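Local coordinates for K5 lyase (Enterobacteria phage k1-5, PDB 2X3H), which cleaves the K5 capsular polysaccharide of its bacterial host as a phage tail-spike lyase, probably by beta-elimination, at residues Asp98-Ser103 and Val120-Ser125; Ser161-Ser166 and Tyr188-Pro193; Leu307-Thr312 and Leu334-Asp339; Met443-Gly448 and Arg457-Gly462. All coordinates share one frame; numbering follows the deposited sequence.

Contact 1: residues Asp98-Ser103 and Val120-Ser125; sequences DGVFSS and VLSHRS
Ser102 and Arg124 make the side-chain hydrogen bond of this parallel strand pair. Arg124 NH1 donates to Ser102 OG over 2.9 Å, and the acceptor lies close to the guanidinium plane. Arg124 runs extended past the hydroxyl, CG 3.3 Å from Ser102 OG, and a turn at chi4 (82°) swings NH1 back to it. A water 2.7 Å from Ser102 OG also reaches Ser122 OG, joining two hydroxyls on one face. On that face Val100 and Val120 lie side by side, and Val100 CG1 packs 3.7 Å from Ser122 CB. Phe101 and Leu121 occupy the other face, where Val120 O sits at the edge of the phenyl ring. Backbone bonds set this register: Phe101 N to Val120 O (2.8 Å) is nearly straight at 168°, and Arg124 N to Ser103 O (2.8 Å) carries the pairing past the end of strand 119-123. Further out, Thr77 O takes a second bond from Arg124 NH1, and Tyr130 bonds Ser103 OG while stacking on His123. Helix 81-88 covers the Phe101 and Leu121 face through Ile84, and strand 144-147 continues the sheet beyond Leu121.

Contact 2: residues Ser161-Ser166 and Tyr188-Pro193; sequences SLAGGS and YPNDAP
Successive rungs of a parallel beta-helix meet here, at the point where strands 160-163 and 186-188 of one of its parallel sheets run out into turns. Two backbone bonds flank the bridge between Ala163 and Tyr188: Tyr188 N donates to Leu162 O over 3.0 Å at 162°, and Gly164 N donates to Tyr188 O over 2.7 Å with a more bent angle of 137°. Ala163 is the centre of an inverse gamma turn, so the chain leaves the strand immediately after this pairing.

The tyrosine ring lies across that corner. Its CG stands between the backbone N and the carbonyl carbon (chi1 55°), a torsion that folds the ring back over the neighbouring rung. Ala163 CA then sits over one ring face, 4.0 Å from the centroid, in a CH-pi contact, with Leu162 O over the same face, likewise offset toward the rim. Ala163 CB packs 3.6 Å from Tyr188 CZ. Beyond the ring, one water joins Tyr188 OH to Ser161 OG, to which it donates.

Strand 131-134, the preceding rung, pairs with the other edge of strand 160-163 and touches both Ala163 and Asn190 through Asn134. On the outgoing turn, a second water accepts from Gly165 N and lies within bonding distance of Ala192 O, to which it probably donates. Asn190 also reaches Ala163: its ND2 donates to Ala163 O over 3.0 Å, and the acceptor lies close to the plane of the Asn190 amide, although ND2 stands well above the plane of the Ala163 carbonyl.

Contact 3: residues Leu307-Thr312 and Leu334-Asp339; sequences LVDYST and LMSGCD
The Tyr310 ring has Ser336 O at its edge, near the ring plane, while two sulfur-bearing side chains approach it obliquely. Cys338 SG lies 4.6 Å from the ring centroid and touches Tyr310 CB at 3.7 Å; Met335 SD, 5.4 Å from the same centroid, makes a Met-aromatic contact, and Met335 CE packs 3.9 Å from Tyr310 CE2. Extended beyond CG, Met335 first runs beside Val308, where Val308 CG1 and Met335 CB are tightly packed at 3.5 Å. Tyr310 OH bonds outside the pair, to His319 O. The other flat group, the Asp309 carboxylate, is gripped at both oxygens by Ser311: Ser311 N meets Asp309 OD1 from above the plane, closing an Asx turn, and Ser311 OG meets the syn lone pair of Asp309 OD2 at 2.7 Å. Tyr250 of the second subunit and Asn287 also bond OD2. A water 2.6 Å from Asp309 OD1 donates to it and accepts from Ser336 OG, linking the strands on the face toward that subunit. Three backbone bonds, the straightest Val308 N to Leu334 O (2.8 Å, 168°), and an axis angle of 6° fit the stacked rungs of a parallel beta-helix, here within a trimeric tail-spike assembly.

Contact 4: residues Met443-Gly448 and Arg457-Gly462; sequences MSLPSG and RMLGDG
Asp461 divides its carboxylate between a charge and an apolar neighbour: OD2 forms a salt bridge with Lys441, whereas OD1 rests against Met443, 3.7 Å from CE and 3.8 Å from CB. The methionine carries most of this contact. Its CG lies between the backbone N and the carbonyl carbon (chi1 53°), and a bend at chi3 (-58°) curls the thioether end along the backbone of Gly460. There Met443 SD comes within 3.6 Å of Gly460 N, and CE within 3.4 Å of Gly460 O. The sulfur also touches Leu459 CB at 3.8 Å. These are packing contacts; no hydrogen bond joins the two segments.

A second apolar patch lies beside the first. Leu445 and Leu459 cross at about a right angle, with Leu445 CD2 4.0 Å from Leu459 CD2, so branched ends rather than stems do the touching.

Neighbouring chains complete the setting. Phe479 of the third subunit packs on both leucines, Tyr456 OH of that subunit bonds Leu459 O, and Gly470 of the second subunit lies against Met443. Residues 457-459 pair in parallel with a strand of the second subunit. A loop folded over a strand whose sheet continues into the next chain, with Met458 meeting its counterparts in both other subunits, is consistent with the interwoven trimeric stem found in phage tail spikes.

The four contacts follow one another along the chain. Contacts 1 and 2 lie on the same side of the chain's centre, their own centres 25 Å apart and nearest atoms about 10 Å apart, but contact 2 lies in a different row of strands from contacts 1 and 3. Contact 3 is 39 Å from contact 1 and 37 Å from contact 2, centre to centre, and repeats the parallel pairing deeper in the molecule. Contact 4 stands apart, 77 Å from contact 1 on the opposite side of the chain's centre and 47 Å from contact 3, beyond the parallel beta-helix. Contacts 3 and 4 touch the second subunit, as does contact 1 through Asp98; contact 2 meets no other chain.

Contact 1: residues Asp98-Ser103 and Val120-Ser125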
loop_
_atom_site.group_PDB
_atom_site.type_symbol
_atom_site.label_atom_id
_atom_site.label_comp_id
_atom_site.label_asym_id
_atom_site.label_seq_id
_atom_site.Cartn_x
_atom_site.Cartn_y
_atom_site.Cartn_z
ATOM N N ASP A 98 27.984 -29.567 -5.809
ATOM C CA ASP A 98 28.339 -30.793 -5.070
ATOM C C ASP A 98 29.741 -30.732 -4.464
ATOM O O ASP A 98 30.536 -31.666 -4.595
ATOM C CB ASP A 98 28.202 -32.044 -5.965
ATOM C CG ASP A 98 26.758 -32.355 -6.354
ATOM O OD1 ASP A 98 25.813 -31.797 -5.749
ATOM O OD2 ASP A 98 26.564 -33.177 -7.285
ATOM N N GLY A 99 30.045 -29.633 -3.790
ATOM C CA GLY A 99 31.325 -29.509 -3.117
ATOM C C GLY A 99 31.578 -28.139 -2.539
ATOM O O GLY A 99 30.771 -27.214 -2.704
ATOM N N VAL A 100 32.699 -28.025 -1.834
ATOM C CA VAL A 100 33.174 -26.771 -1.295
ATOM C C VAL A 100 34.470 -26.453 -2.021
ATOM O O VAL A 100 35.444 -27.212 -1.943
ATOM C CB VAL A 100 33.410 -26.865 0.225
ATOM C CG1 VAL A 100 33.923 -25.536 0.768
ATOM C CG2 VAL A 100 32.128 -27.285 0.947
ATOM N N PHE A 101 34.478 -25.341 -2.748
ATOM C CA PHE A 101 35.570 -25.050 -3.666
ATOM C C PHE A 101 36.414 -23.914 -3.142
ATOM O O PHE A 101 36.043 -22.739 -3.236
ATOM C CB PHE A 101 35.019 -24.762 -5.063
ATOM C CG PHE A 101 34.261 -25.915 -5.646
ATOM C CD1 PHE A 101 32.920 -26.135 -5.311
ATOM C CD2 PHE A 101 34.887 -26.799 -6.518
ATOM C CE1 PHE A 101 32.221 -27.215 -5.836
ATOM C CE2 PHE A 101 34.197 -27.860 -7.063
ATOM C CZ PHE A 101 32.861 -28.081 -6.721
ATOM N N SER A 102 37.545 -24.279 -2.551
ATOM C CA SER A 102 38.461 -23.309 -1.991
ATOM C C SER A 102 39.101 -22.522 -3.116
ATOM O O SER A 102 39.707 -23.108 -4.016
ATOM C CB SER A 102 39.540 -24.027 -1.174
ATOM O OG SER A 102 40.419 -23.079 -0.599
ATOM N N SER A 103 38.970 -21.198 -3.078
ATOM C CA SER A 103 39.430 -20.372 -4.184
ATOM C C SER A 103 39.726 -18.939 -3.746
ATOM O O SER A 103 38.985 -18.351 -2.947
ATOM C CB SER A 103 38.426 -20.405 -5.355
ATOM O OG SER A 103 37.081 -20.347 -4.885
ATOM N N VAL A 120 29.445 -24.586 -2.986
ATOM C CA VAL A 120 29.883 -23.530 -2.080
ATOM C C VAL A 120 31.201 -22.965 -2.592
ATOM O O VAL A 120 32.162 -23.712 -2.768
ATOM C CB VAL A 120 30.119 -24.066 -0.653
ATOM C CG1 VAL A 120 30.589 -22.932 0.278
ATOM C CG2 VAL A 120 28.864 -24.747 -0.125
ATOM N N LEU A 121 31.241 -21.658 -2.850
ATOM C CA LEU A 121 32.489 -21.005 -3.212
ATOM C C LEU A 121 33.106 -20.455 -1.941
ATOM O O LEU A 121 32.597 -19.500 -1.351
ATOM C CB LEU A 121 32.251 -19.888 -4.231
ATOM C CG LEU A 121 31.805 -20.380 -5.610
ATOM C CD1 LEU A 121 31.540 -19.211 -6.556
ATOM C CD2 LEU A 121 32.860 -21.305 -6.203
ATOM N N SER A 122 34.191 -21.080 -1.497
ATOM C CA SER A 122 34.796 -20.719 -0.216
ATOM C C SER A 122 36.081 -19.919 -0.394
ATOM O O SER A 122 37.100 -20.454 -0.850
ATOM C CB SER A 122 35.062 -21.978 0.609
ATOM O OG SER A 122 35.698 -21.657 1.831
ATOM N N HIS A 123 36.028 -18.644 -0.026
ATOM C CA HIS A 123 37.157 -17.739 -0.205
ATOM C C HIS A 123 38.375 -18.240 0.568
ATOM O O HIS A 123 38.327 -18.422 1.791
ATOM C CB HIS A 123 36.782 -16.317 0.228
ATOM C CG HIS A 123 37.674 -15.247 -0.331
ATOM N ND1 HIS A 123 37.700 -13.965 0.179
ATOM C CD2 HIS A 123 38.561 -15.261 -1.356
ATOM C CE1 HIS A 123 38.566 -13.236 -0.506
ATOM N NE2 HIS A 123 39.099 -13.998 -1.447
ATOM N N ARG A 124 39.465 -18.452 -0.168
ATOM C CA ARG A 124 40.699 -19.040 0.364
ATOM C C ARG A 124 41.621 -17.989 0.995
ATOM O O ARG A 124 42.455 -18.313 1.846
ATOM C CB ARG A 124 41.424 -19.768 -0.776
ATOM C CG ARG A 124 42.591 -20.640 -0.368
ATOM C CD ARG A 124 43.269 -21.209 -1.600
ATOM N NE ARG A 124 44.427 -22.035 -1.263
ATOM C CZ ARG A 124 44.343 -23.309 -0.899
ATOM N NH1 ARG A 124 43.158 -23.898 -0.816
ATOM N NH2 ARG A 124 45.441 -24.001 -0.615
ATOM N N SER A 125 41.475 -16.734 0.572
ATOM C CA SER A 125 42.275 -15.635 1.104
ATOM C C SER A 125 41.642 -15.114 2.374
ATOM O O SER A 125 40.434 -15.270 2.581
ATOM C CB SER A 125 42.376 -14.497 0.083
ATOM O OG SER A 125 42.688 -15.003 -1.199
HETATM O O HOH W 1 38.792 -22.054 1.308
#

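Contact 2: residues Ser161-Ser166 and Tyr188-Pro193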
loop_
_atom_site.group_PDB
_atom_site.type_symbol
_atom_site.label_atom_id
_atom_site.label_comp_id
_atom_site.label_asym_id
_atom_site.label_seq_id
_atom_site.Cartn_x
_atom_site.Cartn_y
_atom_site.Cartn_z
ATOM N N SER A 161 31.233 -8.658 -6.449
ATOM C CA SER A 161 31.163 -7.314 -7.029
ATOM C C SER A 161 30.712 -7.384 -8.481
ATOM O O SER A 161 31.259 -8.153 -9.282
ATOM C CB SER A 161 32.538 -6.625 -6.984
ATOM O OG SER A 161 33.029 -6.511 -5.663
ATOM N N LEU A 162 29.701 -6.586 -8.813
ATOM C CA LEU A 162 29.383 -6.277 -10.201
ATOM C C LEU A 162 29.960 -4.893 -10.463
ATOM O O LEU A 162 29.337 -3.870 -10.150
ATOM C CB LEU A 162 27.871 -6.304 -10.446
ATOM C CG LEU A 162 27.175 -7.622 -10.087
ATOM C CD1 LEU A 162 25.669 -7.550 -10.339
ATOM C CD2 LEU A 162 27.807 -8.815 -10.830
ATOM N N ALA A 163 31.184 -4.876 -10.988
ATOM C CA ALA A 163 31.894 -3.639 -11.268
ATOM C C ALA A 163 31.418 -3.172 -12.633
ATOM O O ALA A 163 32.039 -3.454 -13.660
ATOM C CB ALA A 163 33.402 -3.872 -11.257
ATOM N N GLY A 164 30.279 -2.492 -12.638
ATOM C CA GLY A 164 29.532 -2.264 -13.859
ATOM C C GLY A 164 28.713 -3.494 -14.208
ATOM O O GLY A 164 28.987 -4.593 -13.723
ATOM N N GLY A 165 27.711 -3.318 -15.057
ATOM C CA GLY A 165 26.978 -4.460 -15.576
ATOM C C GLY A 165 25.601 -4.083 -16.047
ATOM O O GLY A 165 24.999 -3.117 -15.557
ATOM N N SER A 166 25.120 -4.832 -17.030
ATOM C CA SER A 166 23.759 -4.677 -17.504
ATOM C C SER A 166 23.061 -6.024 -17.538
ATOM O O SER A 166 23.656 -7.045 -17.899
ATOM C CB SER A 166 23.727 -4.030 -18.897
ATOM O OG SER A 166 24.430 -4.810 -19.849
ATOM N N TYR A 188 28.162 -1.417 -8.814
ATOM C CA TYR A 188 28.530 -0.003 -8.913
ATOM C C TYR A 188 28.935 0.372 -10.338
ATOM O O TYR A 188 29.154 -0.492 -11.167
ATOM C CB TYR A 188 29.642 0.354 -7.913
ATOM C CG TYR A 188 30.896 -0.501 -8.008
ATOM C CD1 TYR A 188 31.041 -1.649 -7.233
ATOM C CD2 TYR A 188 31.943 -0.153 -8.863
ATOM C CE1 TYR A 188 32.185 -2.439 -7.309
ATOM C CE2 TYR A 188 33.099 -0.937 -8.941
ATOM C CZ TYR A 188 33.212 -2.075 -8.156
ATOM O OH TYR A 188 34.359 -2.858 -8.229
ATOM N N PRO A 189 29.001 1.680 -10.633
ATOM C CA PRO A 189 29.363 2.092 -11.998
ATOM C C PRO A 189 30.825 1.808 -12.297
ATOM O O PRO A 189 31.660 1.995 -11.431
ATOM C CB PRO A 189 29.130 3.611 -11.986
ATOM C CG PRO A 189 28.330 3.899 -10.745
ATOM C CD PRO A 189 28.707 2.826 -9.758
ATOM N N ASN A 190 31.121 1.372 -13.518
ATOM C CA ASN A 190 32.502 1.079 -13.904
ATOM C C ASN A 190 32.782 1.382 -15.379
ATOM O O ASN A 190 33.202 0.498 -16.132
ATOM C CB ASN A 190 32.840 -0.379 -13.563
ATOM C CG ASN A 190 34.319 -0.698 -13.716
ATOM O OD1 ASN A 190 35.176 0.169 -13.544
ATOM N ND2 ASN A 190 34.623 -1.960 -14.006
ATOM N N ASP A 191 32.523 2.625 -15.787
ATOM C CA ASP A 191 31.856 3.589 -14.905
ATOM C C ASP A 191 30.513 4.132 -15.398
ATOM O O ASP A 191 30.128 5.258 -15.062
ATOM C CB ASP A 191 32.785 4.722 -14.381
ATOM C CG ASP A 191 34.261 4.425 -14.640
ATOM O OD1 ASP A 191 34.706 4.525 -15.802
ATOM O OD2 ASP A 191 34.979 4.115 -13.664
ATOM N N ALA A 192 29.803 3.315 -16.179
ATOM C CA ALA A 192 28.405 3.576 -16.506
ATOM C C ALA A 192 27.536 2.933 -15.426
ATOM O O ALA A 192 27.934 1.928 -14.836
ATOM C CB ALA A 192 28.062 3.007 -17.859
ATOM N N PRO A 193 26.358 3.521 -15.153
ATOM C CA PRO A 193 25.438 2.978 -14.146
ATOM C C PRO A 193 25.088 1.525 -14.428
ATOM O O PRO A 193 24.834 1.168 -15.585
ATOM C CB PRO A 193 24.180 3.845 -14.314
ATOM C CG PRO A 193 24.682 5.122 -14.880
ATOM C CD PRO A 193 25.840 4.755 -15.767
HETATM O O HOH W 2 34.796 -4.332 -5.990
HETATM O O HOH W 3 27.294 -0.646 -15.980
#

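Contact 3: residues Leu307-Thr312 and Leu334-Asp339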
loop_
_atom_site.group_PDB
_atom_site.type_symbol
_atom_site.label_atom_id
_atom_site.label_comp_id
_atom_site.label_asym_id
_atom_site.label_seq_id
_atom_site.Cartn_x
_atom_site.Cartn_y
_atom_site.Cartn_z
ATOM N N LEU A 307 7.028 -2.661 8.565
ATOM C CA LEU A 307 6.622 -3.213 9.857
ATOM C C LEU A 307 7.878 -3.303 10.703
ATOM O O LEU A 307 8.864 -3.922 10.298
ATOM C CB LEU A 307 5.976 -4.600 9.694
ATOM C CG LEU A 307 5.274 -5.175 10.932
ATOM C CD1 LEU A 307 4.321 -6.251 10.468
ATOM C CD2 LEU A 307 6.264 -5.733 11.974
ATOM N N VAL A 308 7.850 -2.686 11.875
ATOM C CA VAL A 308 9.041 -2.686 12.727
ATOM C C VAL A 308 8.688 -3.032 14.170
ATOM O O VAL A 308 7.727 -2.507 14.725
ATOM C CB VAL A 308 9.863 -1.368 12.588
ATOM C CG1 VAL A 308 9.017 -0.165 12.864
ATOM C CG2 VAL A 308 11.123 -1.381 13.475
ATOM N N ASP A 309 9.438 -3.974 14.745
ATOM C CA ASP A 309 9.283 -4.356 16.151
ATOM C C ASP A 309 10.586 -4.107 16.888
ATOM O O ASP A 309 11.651 -4.406 16.356
ATOM C CB ASP A 309 8.932 -5.833 16.267
ATOM C CG ASP A 309 8.879 -6.310 17.718
ATOM O OD1 ASP A 309 8.334 -5.572 18.559
ATOM O OD2 ASP A 309 9.373 -7.427 18.007
ATOM N N TYR A 310 10.491 -3.559 18.096
ATOM C CA TYR A 310 11.666 -3.330 18.951
ATOM C C TYR A 310 11.632 -4.144 20.264
ATOM O O TYR A 310 12.481 -3.937 21.135
ATOM C CB TYR A 310 11.787 -1.834 19.290
ATOM C CG TYR A 310 12.435 -1.023 18.184
ATOM C CD1 TYR A 310 13.813 -0.976 18.053
ATOM C CD2 TYR A 310 11.667 -0.331 17.249
ATOM C CE1 TYR A 310 14.418 -0.252 17.036
ATOM C CE2 TYR A 310 12.260 0.402 16.240
ATOM C CZ TYR A 310 13.643 0.431 16.128
ATOM O OH TYR A 310 14.277 1.151 15.123
ATOM N N SER A 311 10.660 -5.042 20.398
ATOM C CA SER A 311 10.417 -5.741 21.681
ATOM C C SER A 311 11.619 -6.496 22.242
ATOM O O SER A 311 11.699 -6.702 23.456
ATOM C CB SER A 311 9.228 -6.694 21.570
ATOM O OG SER A 311 9.532 -7.776 20.717
ATOM N N THR A 312 12.547 -6.915 21.384
ATOM C CA THR A 312 13.732 -7.640 21.880
ATOM C C THR A 312 15.049 -6.938 21.530
ATOM O O THR A 312 16.126 -7.556 21.571
ATOM C CB THR A 312 13.789 -9.089 21.359
ATOM O OG1 THR A 312 13.951 -9.094 19.939
ATOM C CG2 THR A 312 12.530 -9.851 21.758
ATOM N N LEU A 334 4.141 0.678 10.632
ATOM C CA LEU A 334 3.565 0.077 11.830
ATOM C C LEU A 334 4.722 -0.256 12.765
ATOM O O LEU A 334 5.562 -1.101 12.448
ATOM C CB LEU A 334 2.770 -1.177 11.446
ATOM C CG LEU A 334 2.178 -2.056 12.561
ATOM C CD1 LEU A 334 1.761 -1.302 13.799
ATOM C CD2 LEU A 334 1.078 -2.999 12.039
ATOM N N MET A 335 4.786 0.435 13.897
ATOM C CA MET A 335 5.894 0.232 14.831
ATOM C C MET A 335 5.382 -0.174 16.215
ATOM O O MET A 335 4.404 0.378 16.721
ATOM C CB MET A 335 6.746 1.504 14.902
ATOM C CG MET A 335 7.928 1.452 15.877
ATOM S SD MET A 335 8.992 2.857 15.533
ATOM C CE MET A 335 9.730 3.208 17.130
ATOM N N SER A 336 6.043 -1.152 16.827
ATOM C CA SER A 336 5.636 -1.575 18.155
ATOM C C SER A 336 6.842 -2.059 18.943
ATOM O O SER A 336 7.947 -2.089 18.422
ATOM C CB SER A 336 4.567 -2.665 18.067
ATOM O OG SER A 336 5.110 -3.880 17.583
ATOM N N GLY A 337 6.629 -2.414 20.210
ATOM C CA GLY A 337 7.718 -2.960 21.016
ATOM C C GLY A 337 8.589 -1.937 21.717
ATOM O O GLY A 337 9.705 -2.259 22.146
ATOM N N CYS A 338 8.094 -0.707 21.851
ATOM C CA CYS A 338 8.799 0.339 22.588
ATOM C C CYS A 338 7.988 0.797 23.792
ATOM O O CYS A 338 7.031 1.586 23.635
ATOM C CB CYS A 338 9.045 1.570 21.698
ATOM S SG CYS A 338 9.980 1.265 20.191
ATOM N N ASP A 339 8.369 0.346 24.991
ATOM C CA ASP A 339 7.638 0.765 26.199
ATOM C C ASP A 339 8.453 1.700 27.109
ATOM O O ASP A 339 8.067 1.979 28.259
ATOM C CB ASP A 339 7.093 -0.442 26.979
ATOM C CG ASP A 339 8.189 -1.268 27.612
ATOM O OD1 ASP A 339 9.374 -0.908 27.455
ATOM O OD2 ASP A 339 7.860 -2.274 28.282
HETATM O O HOH W 4 5.148 -3.962 14.891
HETATM O O HOH W 5 5.806 -6.078 19.092
#

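Contact 4: residues Met443-Gly448 and Arg457-Gly462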
loop_
_atom_site.group_PDB
_atom_site.type_symbol
_atom_site.label_atom_id
_atom_site.label_comp_id
_atom_site.label_asym_id
_atom_site.label_seq_id
_atom_site.Cartn_x
_atom_site.Cartn_y
_atom_site.Cartn_z
ATOM N N MET A 443 -17.609 26.688 -5.882
ATOM C CA MET A 443 -18.326 27.942 -5.789
ATOM C C MET A 443 -17.362 29.093 -5.834
ATOM O O MET A 443 -16.165 28.926 -5.599
ATOM C CB MET A 443 -19.166 27.990 -4.513
ATOM C CG MET A 443 -18.393 27.709 -3.255
ATOM S SD MET A 443 -19.474 27.710 -1.825
ATOM C CE MET A 443 -20.166 29.371 -1.922
ATOM N N SER A 444 -17.892 30.267 -6.155
ATOM C CA SER A 444 -17.104 31.471 -6.064
ATOM C C SER A 444 -17.511 32.196 -4.791
ATOM O O SER A 444 -18.639 32.039 -4.307
ATOM C CB SER A 444 -17.355 32.363 -7.273
ATOM O OG SER A 444 -17.317 31.604 -8.466
ATOM N N LEU A 445 -16.585 32.963 -4.245
ATOM C CA LEU A 445 -16.877 33.779 -3.075
ATOM C C LEU A 445 -16.850 35.254 -3.441
ATOM O O LEU A 445 -16.146 35.659 -4.372
ATOM C CB LEU A 445 -15.857 33.510 -1.979
ATOM C CG LEU A 445 -15.831 32.105 -1.374
ATOM C CD1 LEU A 445 -14.536 31.917 -0.599
ATOM C CD2 LEU A 445 -17.046 31.860 -0.478
ATOM N N PRO A 446 -17.607 36.072 -2.697
ATOM C CA PRO A 446 -17.607 37.503 -2.957
ATOM C C PRO A 446 -16.258 38.105 -2.594
ATOM O O PRO A 446 -15.665 37.747 -1.566
ATOM C CB PRO A 446 -18.705 38.034 -2.023
ATOM C CG PRO A 446 -18.758 37.038 -0.900
ATOM C CD PRO A 446 -18.484 35.708 -1.566
ATOM N N SER A 447 -15.779 39.009 -3.435
ATOM C CA SER A 447 -14.508 39.667 -3.208
ATOM C C SER A 447 -14.610 40.568 -1.978
ATOM O O SER A 447 -15.681 41.088 -1.665
ATOM C CB SER A 447 -14.131 40.486 -4.448
ATOM O OG SER A 447 -12.782 40.909 -4.399
ATOM N N GLY A 448 -13.499 40.710 -1.262
ATOM C CA GLY A 448 -13.399 41.665 -0.163
ATOM C C GLY A 448 -14.210 41.385 1.090
ATOM O O GLY A 448 -14.563 42.312 1.829
ATOM N N ARG A 457 -13.820 28.063 7.639
ATOM C CA ARG A 457 -14.805 28.472 6.624
ATOM C C ARG A 457 -15.703 27.307 6.270
ATOM O O ARG A 457 -15.227 26.262 5.855
ATOM C CB ARG A 457 -14.087 28.991 5.369
ATOM C CG ARG A 457 -13.165 30.191 5.632
ATOM C CD ARG A 457 -12.377 30.609 4.370
ATOM N NE ARG A 457 -11.375 31.625 4.707
ATOM C CZ ARG A 457 -10.712 32.353 3.811
ATOM N NH1 ARG A 457 -10.908 32.163 2.504
ATOM N NH2 ARG A 457 -9.830 33.268 4.221
ATOM N N MET A 458 -17.010 27.498 6.438
ATOM C CA MET A 458 -18.000 26.478 6.108
ATOM C C MET A 458 -18.940 27.072 5.074
ATOM O O MET A 458 -19.796 27.891 5.399
ATOM C CB MET A 458 -18.742 26.046 7.369
ATOM C CG MET A 458 -17.818 25.228 8.253
ATOM S SD MET A 458 -18.629 24.790 9.790
ATOM C CE MET A 458 -17.781 23.251 10.097
ATOM N N LEU A 459 -18.759 26.644 3.822
ATOM C CA LEU A 459 -19.278 27.381 2.669
ATOM C C LEU A 459 -20.319 26.598 1.891
ATOM O O LEU A 459 -20.281 25.351 1.804
ATOM C CB LEU A 459 -18.126 27.712 1.717
ATOM C CG LEU A 459 -16.931 28.394 2.384
ATOM C CD1 LEU A 459 -15.741 28.455 1.444
ATOM C CD2 LEU A 459 -17.293 29.772 2.911
ATOM N N GLY A 460 -21.233 27.346 1.293
ATOM C CA GLY A 460 -22.229 26.769 0.387
ATOM C C GLY A 460 -23.019 27.843 -0.344
ATOM O O GLY A 460 -22.914 29.019 -0.030
ATOM N N ASP A 461 -23.780 27.409 -1.349
ATOM C CA ASP A 461 -24.719 28.257 -2.092
ATOM C C ASP A 461 -26.074 28.198 -1.380
ATOM O O ASP A 461 -26.301 27.338 -0.520
ATOM C CB ASP A 461 -24.953 27.689 -3.503
ATOM C CG ASP A 461 -23.799 27.905 -4.472
ATOM O OD1 ASP A 461 -22.914 28.757 -4.261
ATOM O OD2 ASP A 461 -23.825 27.217 -5.514
ATOM N N GLY A 462 -26.978 29.114 -1.727
ATOM C CA GLY A 462 -28.372 29.070 -1.223
ATOM C C GLY A 462 -28.444 29.251 0.285
ATOM O O GLY A 462 -27.669 30.029 0.867
#